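Local structure of 3-oxosteroid 1-dehydrogenase (Sterolibacterium denitrificans, 7P18) at residues A[34-39]-A[229-234]; A[358-363]-A[456-461]. The protein probably catalyses the FAD-dependent introduction of a double bond between carbons 1 and 2 of 3-oxosteroids, passing the electrons to an acceptor. All blocks are in the same frame, centred on the assembly; numbering follows the deposited sequence.

Interaction 1. Residues A[34-39]-A[229-234]. With FAD (flavin-adenine dinucleotide), chain C.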
loop_
_atom_site.group_PDB
_atom_site.type_symbol
_atom_site.label_atom_id
_atom_site.label_comp_id
_atom_site.label_asym_id
_atom_site.label_seq_id
_atom_site.Cartn_x
_atom_site.Cartn_y
_atom_site.Cartn_z
ATOM N N LEU A 34 15.256 6.574 19.909
ATOM C CA LEU A 34 13.958 6.119 20.472
ATOM C C LEU A 34 12.895 6.125 19.369
ATOM O O LEU A 34 12.809 7.129 18.626
ATOM C CB LEU A 34 13.554 7.069 21.594
ATOM C CG LEU A 34 12.146 6.869 22.155
ATOM C CD1 LEU A 34 12.017 5.550 22.860
ATOM C CD2 LEU A 34 11.741 8.023 23.068
ATOM N N VAL A 35 12.088 5.067 19.309
ATOM C CA VAL A 35 10.856 5.024 18.462
ATOM C C VAL A 35 9.622 5.154 19.366
ATOM O O VAL A 35 9.556 4.405 20.351
ATOM C CB VAL A 35 10.803 3.749 17.623
ATOM C CG1 VAL A 35 9.587 3.760 16.686
ATOM C CG2 VAL A 35 12.103 3.573 16.840
ATOM N N VAL A 36 8.708 6.063 19.053
ATOM C CA VAL A 36 7.393 6.183 19.758
ATOM C C VAL A 36 6.252 5.814 18.789
ATOM O O VAL A 36 6.235 6.365 17.652
ATOM C CB VAL A 36 7.191 7.571 20.392
ATOM C CG1 VAL A 36 8.255 7.858 21.454
ATOM C CG2 VAL A 36 7.109 8.696 19.392
ATOM N N GLU A 37 5.333 4.950 19.245
ATOM C CA GLU A 37 4.160 4.436 18.485
ATOM C C GLU A 37 2.867 4.775 19.258
ATOM O O GLU A 37 2.815 4.472 20.475
ATOM C CB GLU A 37 4.316 2.929 18.246
ATOM C CG GLU A 37 3.037 2.239 17.748
ATOM C CD GLU A 37 2.444 2.785 16.479
ATOM O OE1 GLU A 37 3.253 3.100 15.549
ATOM O OE2 GLU A 37 1.183 2.887 16.405
ATOM N N LYS A 38 1.917 5.422 18.581
ATOM C CA LYS A 38 0.602 5.875 19.108
ATOM C C LYS A 38 -0.175 4.656 19.616
ATOM O O LYS A 38 -0.715 4.755 20.722
ATOM C CB LYS A 38 -0.161 6.653 18.036
ATOM C CG LYS A 38 -1.658 6.921 18.235
ATOM C CD LYS A 38 -2.090 7.796 17.070
ATOM C CE LYS A 38 -3.556 8.056 16.958
ATOM N NZ LYS A 38 -3.823 9.112 15.974
ATOM N N SER A 39 -0.171 3.551 18.868
ATOM C CA SER A 39 -1.143 2.445 19.045
ATOM C C SER A 39 -0.520 1.365 19.924
ATOM O O SER A 39 0.646 1.495 20.336
ATOM C CB SER A 39 -1.639 1.907 17.722
ATOM O OG SER A 39 -0.762 0.931 17.210
ATOM N N LEU A 229 5.275 1.715 22.837
ATOM C CA LEU A 229 3.875 1.556 22.355
ATOM C C LEU A 229 2.956 2.438 23.205
ATOM O O LEU A 229 3.384 2.879 24.276
ATOM C CB LEU A 229 3.472 0.083 22.422
ATOM C CG LEU A 229 4.286 -0.854 21.528
ATOM C CD1 LEU A 229 4.038 -2.307 21.860
ATOM C CD2 LEU A 229 3.945 -0.624 20.059
ATOM N N ASN A 230 1.768 2.733 22.695
ATOM C CA ASN A 230 0.720 3.471 23.440
ATOM C C ASN A 230 1.273 4.834 23.828
ATOM O O ASN A 230 0.894 5.327 24.916
ATOM C CB ASN A 230 0.289 2.655 24.660
ATOM C CG ASN A 230 -0.143 1.261 24.291
ATOM O OD1 ASN A 230 0.453 0.276 24.725
ATOM N ND2 ASN A 230 -1.155 1.186 23.465
ATOM N N THR A 231 2.142 5.411 22.983
ATOM C CA THR A 231 2.888 6.660 23.284
ATOM C C THR A 231 2.758 7.609 22.104
ATOM O O THR A 231 3.701 7.790 21.337
ATOM C CB THR A 231 4.353 6.362 23.641
ATOM O OG1 THR A 231 4.379 5.470 24.754
ATOM C CG2 THR A 231 5.129 7.607 24.004
ATOM N N PRO A 232 1.582 8.228 21.914
ATOM C CA PRO A 232 1.369 9.144 20.804
ATOM C C PRO A 232 2.164 10.449 20.926
ATOM O O PRO A 232 2.155 11.094 21.985
ATOM C CB PRO A 232 -0.131 9.465 20.859
ATOM C CG PRO A 232 -0.521 9.188 22.300
ATOM C CD PRO A 232 0.370 8.059 22.738
ATOM N N PHE A 233 2.799 10.839 19.823
ATOM C CA PHE A 233 3.227 12.227 19.590
ATOM C C PHE A 233 2.031 13.152 19.743
ATOM O O PHE A 233 0.939 12.850 19.201
ATOM C CB PHE A 233 3.869 12.342 18.201
ATOM C CG PHE A 233 4.039 13.753 17.727
ATOM C CD1 PHE A 233 2.984 14.412 17.134
ATOM C CD2 PHE A 233 5.272 14.395 17.823
ATOM C CE1 PHE A 233 3.139 15.703 16.672
ATOM C CE2 PHE A 233 5.420 15.681 17.345
ATOM C CZ PHE A 233 4.357 16.333 16.786
ATOM N N GLU A 234 2.257 14.306 20.374
ATOM C CA GLU A 234 1.291 15.423 20.444
ATOM C C GLU A 234 1.810 16.703 19.805
ATOM O O GLU A 234 1.019 17.409 19.185
ATOM C CB GLU A 234 1.060 15.827 21.904
ATOM C CG GLU A 234 0.294 14.835 22.711
ATOM C CD GLU A 234 -0.288 15.427 23.987
ATOM O OE1 GLU A 234 0.013 16.638 24.347
ATOM O OE2 GLU A 234 -1.048 14.671 24.605
HETATM P PA FAD C . 2.310 3.444 8.449
HETATM O O1A FAD C . 2.886 2.184 7.913
HETATM O O2A FAD C . 0.810 3.400 8.569
HETATM O O5B FAD C . 2.983 3.706 9.859
HETATM C C5B FAD C . 2.613 4.901 10.598
HETATM C C4B FAD C . 2.619 4.564 12.058
HETATM O O4B FAD C . 2.595 5.800 12.823
HETATM C C3B FAD C . 1.424 3.724 12.556
HETATM O O3B FAD C . 1.865 2.602 13.314
HETATM C C2B FAD C . 0.613 4.719 13.391
HETATM O O2B FAD C . -0.201 4.088 14.370
HETATM C C1B FAD C . 1.705 5.660 13.900
HETATM N N9A FAD C . 1.231 6.978 14.326
HETATM C C8A FAD C . 0.201 7.724 13.830
HETATM N N7A FAD C . -0.012 8.834 14.532
HETATM C C5A FAD C . 0.973 8.820 15.512
HETATM C C6A FAD C . 1.294 9.713 16.557
HETATM N N6A FAD C . 0.592 10.813 16.852
HETATM N N1A FAD C . 2.339 9.388 17.348
HETATM C C2A FAD C . 3.014 8.266 17.085
HETATM N N3A FAD C . 2.762 7.314 16.181
HETATM C C4A FAD C . 1.730 7.678 15.399
HETATM N N1 FAD C . 2.533 0.140 -0.545
HETATM C C2 FAD C . 3.632 -0.326 -1.182
HETATM O O2 FAD C . 4.514 0.454 -1.586
HETATM N N3 FAD C . 3.829 -1.634 -1.374
HETATM C C4 FAD C . 2.826 -2.564 -1.199
HETATM O O4 FAD C . 3.110 -3.754 -1.290
HETATM C C4X FAD C . 1.633 -2.128 -0.561
HETATM N N5 FAD C . 0.660 -2.995 -0.337
HETATM C C5X FAD C . -0.444 -2.549 0.350
HETATM C C6 FAD C . -1.458 -3.476 0.689
HETATM C C7 FAD C . -2.529 -3.118 1.497
HETATM C C7M FAD C . -3.587 -4.134 1.873
HETATM C C8 FAD C . -2.572 -1.819 2.034
HETATM C C8M FAD C . -3.715 -1.406 2.945
HETATM C C9 FAD C . -1.635 -0.883 1.644
HETATM C C9A FAD C . -0.527 -1.229 0.846
HETATM N N10 FAD C . 0.452 -0.305 0.450
HETATM C C10 FAD C . 1.581 -0.727 -0.240
HETATM C "C1'" FAD C . 0.448 1.064 0.980
HETATM C "C2'" FAD C . 1.377 1.146 2.211
HETATM O "O2'" FAD C . 1.060 0.171 3.204
HETATM C "C3'" FAD C . 1.387 2.541 2.860
HETATM O "O3'" FAD C . 1.355 3.581 1.879
HETATM C "C4'" FAD C . 2.571 2.691 3.792
HETATM O "O4'" FAD C . 2.542 1.609 4.712
HETATM C "C5'" FAD C . 2.607 4.007 4.539
HETATM O "O5'" FAD C . 3.727 3.923 5.442
HETATM P P FAD C . 3.926 5.024 6.571
HETATM O O1P FAD C . 5.132 4.557 7.267
HETATM O O2P FAD C . 3.789 6.390 6.068
HETATM O O3P FAD C . 2.656 4.756 7.569
#
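Glu37 and Thr231 join through the backbone at the adenosine end of a Rossmann-type FAD-binding fold. The bond from Thr231 N to Glu37 O is 2.8 Å. A second bond, of 2.9 Å, runs from Asn230 N to Ser39 O. Glu37 follows strand 33-36, the second strand of the Rossmann unit, where an acidic residue classically binds the ribose. Its CB lies against CD2 of Leu229, and Glu37 CG is 3.8 Å from Leu229 CD2. The chain then bends about the CB-CG bond (chi2 57°) and turns its carboxylate away from Leu229 to the ribose. There OE1 accepts from FAD O3B and OE2 from FAD O2B, both at 2.7 Å. Each oxygen has further support: Ser15 bonds OE1, and Ser39 N reaches OE2 from the anti side. Lys38 lays its CB against the adenine, and its CG touches CB of Pro232 at 4.0 Å, the two side chains crossing at about a right angle. Its NZ bonds His298 O and forms a salt bridge with Asp302. Beyond Pro232, Phe233 meets the adenine edge with its backbone: its N donates to FAD N1A at 2.9 Å, and its O accepts from FAD N6A at 3.1 Å.

Interaction 2. Residues A[358-363]-A[456-461]. With ANB (androsta-1,4-diene-3,17-dione), chain D.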
loop_
_atom_site.group_PDB
_atom_site.type_symbol
_atom_site.label_atom_id
_atom_site.label_comp_id
_atom_site.label_asym_id
_atom_site.label_seq_id
_atom_site.Cartn_x
_atom_site.Cartn_y
_atom_site.Cartn_z
ATOM N N ASN A 358 -10.659 1.347 -17.728
ATOM C CA ASN A 358 -9.959 0.045 -17.817
ATOM C C ASN A 358 -10.059 -0.647 -16.463
ATOM O O ASN A 358 -9.456 -0.152 -15.490
ATOM C CB ASN A 358 -8.521 0.202 -18.320
ATOM C CG ASN A 358 -7.742 -1.104 -18.351
ATOM O OD1 ASN A 358 -8.281 -2.174 -18.092
ATOM N ND2 ASN A 358 -6.462 -1.017 -18.688
ATOM N N GLU A 359 -10.757 -1.785 -16.362
ATOM C CA GLU A 359 -10.913 -2.467 -15.055
ATOM C C GLU A 359 -9.556 -2.922 -14.510
ATOM O O GLU A 359 -9.427 -3.025 -13.306
ATOM C CB GLU A 359 -11.820 -3.692 -15.115
ATOM C CG GLU A 359 -13.291 -3.354 -15.320
ATOM C CD GLU A 359 -13.739 -2.974 -16.709
ATOM O OE1 GLU A 359 -12.928 -3.118 -17.679
ATOM O OE2 GLU A 359 -14.878 -2.499 -16.821
ATOM N N ALA A 360 -8.587 -3.215 -15.386
ATOM C CA ALA A 360 -7.213 -3.579 -15.015
ATOM C C ALA A 360 -6.348 -2.339 -14.722
ATOM O O ALA A 360 -5.175 -2.532 -14.475
ATOM C CB ALA A 360 -6.584 -4.405 -16.123
ATOM N N SER A 361 -6.870 -1.114 -14.799
ATOM C CA SER A 361 -6.077 0.106 -14.464
ATOM C C SER A 361 -5.331 -0.140 -13.147
ATOM O O SER A 361 -5.883 -0.684 -12.196
ATOM C CB SER A 361 -6.940 1.334 -14.384
ATOM O OG SER A 361 -6.221 2.430 -13.810
ATOM N N PRO A 362 -4.081 0.346 -12.997
ATOM C CA PRO A 362 -3.501 0.484 -11.666
ATOM C C PRO A 362 -4.512 1.181 -10.739
ATOM O O PRO A 362 -5.253 2.048 -11.214
ATOM C CB PRO A 362 -2.257 1.364 -11.884
ATOM C CG PRO A 362 -1.882 1.058 -13.337
ATOM C CD PRO A 362 -3.216 0.902 -14.056
ATOM N N TYR A 363 -4.497 0.799 -9.454
ATOM C CA TYR A 363 -5.517 1.246 -8.460
ATOM C C TYR A 363 -5.495 2.769 -8.291
ATOM O O TYR A 363 -6.598 3.347 -8.097
ATOM C CB TYR A 363 -5.378 0.526 -7.126
ATOM C CG TYR A 363 -3.986 0.082 -6.757
ATOM C CD1 TYR A 363 -3.455 -1.062 -7.331
ATOM C CD2 TYR A 363 -3.231 0.746 -5.825
ATOM C CE1 TYR A 363 -2.192 -1.518 -6.992
ATOM C CE2 TYR A 363 -1.949 0.304 -5.486
ATOM C CZ TYR A 363 -1.417 -0.815 -6.091
ATOM O OH TYR A 363 -0.141 -1.275 -5.816
ATOM N N PHE A 456 -11.603 0.890 -23.552
ATOM C CA PHE A 456 -10.529 1.156 -22.550
ATOM C C PHE A 456 -9.323 0.203 -22.670
ATOM O O PHE A 456 -8.441 0.294 -21.786
ATOM C CB PHE A 456 -11.152 1.153 -21.160
ATOM C CG PHE A 456 -12.251 2.176 -21.016
ATOM C CD1 PHE A 456 -11.950 3.529 -21.026
ATOM C CD2 PHE A 456 -13.582 1.787 -20.962
ATOM C CE1 PHE A 456 -12.961 4.474 -20.944
ATOM C CE2 PHE A 456 -14.598 2.725 -20.876
ATOM C CZ PHE A 456 -14.280 4.070 -20.838
ATOM N N ASP A 457 -9.271 -0.662 -23.681
ATOM C CA ASP A 457 -8.106 -1.521 -23.993
ATOM C C ASP A 457 -7.675 -2.364 -22.787
ATOM O O ASP A 457 -6.452 -2.630 -22.641
ATOM C CB ASP A 457 -6.950 -0.679 -24.558
ATOM C CG ASP A 457 -5.914 -1.520 -25.299
ATOM O OD1 ASP A 457 -6.314 -2.531 -25.939
ATOM O OD2 ASP A 457 -4.720 -1.188 -25.203
ATOM N N LYS A 458 -8.619 -2.899 -21.982
ATOM C CA LYS A 458 -8.248 -3.853 -20.903
ATOM C C LYS A 458 -7.433 -5.008 -21.513
ATOM O O LYS A 458 -7.836 -5.517 -22.584
ATOM C CB LYS A 458 -9.447 -4.426 -20.169
ATOM C CG LYS A 458 -9.073 -5.207 -18.932
ATOM C CD LYS A 458 -10.255 -5.928 -18.303
ATOM C CE LYS A 458 -9.848 -6.600 -17.028
ATOM N NZ LYS A 458 -10.834 -7.585 -16.548
ATOM N N GLY A 459 -6.290 -5.349 -20.891
ATOM C CA GLY A 459 -5.417 -6.458 -21.328
ATOM C C GLY A 459 -4.495 -6.053 -22.472
ATOM O O GLY A 459 -3.814 -6.958 -23.021
ATOM N N GLY A 460 -4.413 -4.766 -22.810
ATOM C CA GLY A 460 -3.612 -4.269 -23.950
ATOM C C GLY A 460 -2.122 -4.119 -23.655
ATOM O O GLY A 460 -1.377 -3.652 -24.542
ATOM N N ASN A 461 -1.652 -4.454 -22.467
ATOM C CA ASN A 461 -0.220 -4.359 -22.118
ATOM C C ASN A 461 0.110 -5.418 -21.078
ATOM O O ASN A 461 -0.827 -5.975 -20.511
ATOM C CB ASN A 461 0.112 -2.948 -21.632
ATOM C CG ASN A 461 -0.547 -2.650 -20.312
ATOM O OD1 ASN A 461 -0.134 -3.167 -19.266
ATOM N ND2 ASN A 461 -1.598 -1.865 -20.359
HETATM C C1 ANB D . -0.356 -3.494 -3.292
HETATM C C10 ANB D . 0.117 -4.796 -3.866
HETATM C C11 ANB D . -1.694 -6.107 -2.511
HETATM C C12 ANB D . -2.093 -7.408 -1.798
HETATM C C13 ANB D . -1.657 -8.618 -2.603
HETATM C C14 ANB D . -0.131 -8.547 -2.756
HETATM C C15 ANB D . 0.253 -9.947 -3.256
HETATM C C16 ANB D . -0.720 -10.882 -2.516
HETATM C C17 ANB D . -1.809 -9.989 -1.960
HETATM C C18 ANB D . -2.413 -8.737 -3.948
HETATM C C19 ANB D . -0.576 -4.956 -5.248
HETATM C C2 ANB D . 0.278 -2.331 -3.451
HETATM C C3 ANB D . 1.652 -2.291 -3.948
HETATM C C4 ANB D . 2.297 -3.595 -4.035
HETATM C C5 ANB D . 1.616 -4.749 -4.075
HETATM C C6 ANB D . 2.306 -6.039 -4.419
HETATM C C7 ANB D . 1.866 -7.216 -3.560
HETATM C C8 ANB D . 0.347 -7.318 -3.522
HETATM C C9 ANB D . -0.213 -6.011 -2.915
HETATM O O1 ANB D . 2.228 -1.233 -4.234
HETATM O O2 ANB D . -2.655 -10.331 -1.166
#
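Asn358 turns its CG opposite its own backbone nitrogen (chi1 177°), and Lys458 does likewise (chi1 -170°) before running out fully extended. These torsions bring the amide of Asn358 across the lysine chain at about a right angle. OD1 of Asn358 sits 3.2 Å from CG of Lys458, a close van der Waals approach. The same oxygen accepts from Ala360 N at 2.9 Å, with the donor well above the carbonyl plane, which helps fix the rotation of the amide. Its ND2 bonds Asp464, which also takes Gly459 N and so ties the two loops together. Replacing Asn358 by alanine removes the amide, which is likely to leave Ala360 N without its side-chain acceptor, cost Asp464 a donor and open a gap beside the Lys458 chain. Lys458 continues over the turn: its CG is 3.8 Å from CB of Ala360, and its CE is 4.0 Å from CB of Glu359. At its end, NZ donates to the backbone oxygens of Cys477 and Arg341. NZ is 5.1 Å from Glu359 OE1, too far for a salt bridge; that carboxylate pairs with Arg355 and bonds Val348 N. At the other end of the contact, CB of Phe456 packs 3.5 Å from Asn358 N, while its ring turns outward from the contact. Segment 456-461 meets this face with a type II turn, Asp457 to Gly460, and ends at Asn461, the N-cap of helix 462-466. Segment 358-363 combines an Asx turn with a type I beta turn, closed by Ser361 N to Asn358 O at 2.8 Å. It leads through the N-cap Pro362 into helix 363-377, whose first residue, Tyr363, lines the steroid pocket.

Interaction 1 and interaction 2 lie on opposite sides of the chain's centre. Their centres are about 41 Å apart and their nearest atoms about 22 Å apart, so they do not touch. FAD and the steroid lie between them. FAD runs from its adenosine, held by 34-39 and 229-234, to a flavin ring at the steroid. There FAD N5 lies 3.2 Å from C1 of ANB, consistent with hydride transfer at that carbon. From the far side, 358-363 ends in Tyr363, whose ring lies beside the A ring of ANB and whose hydroxyl bonds Tyr118. Interaction 1 thus contacts the cofactor directly. The packing of interaction 2 is remote from the steroid, which only Tyr363 of its segments reaches.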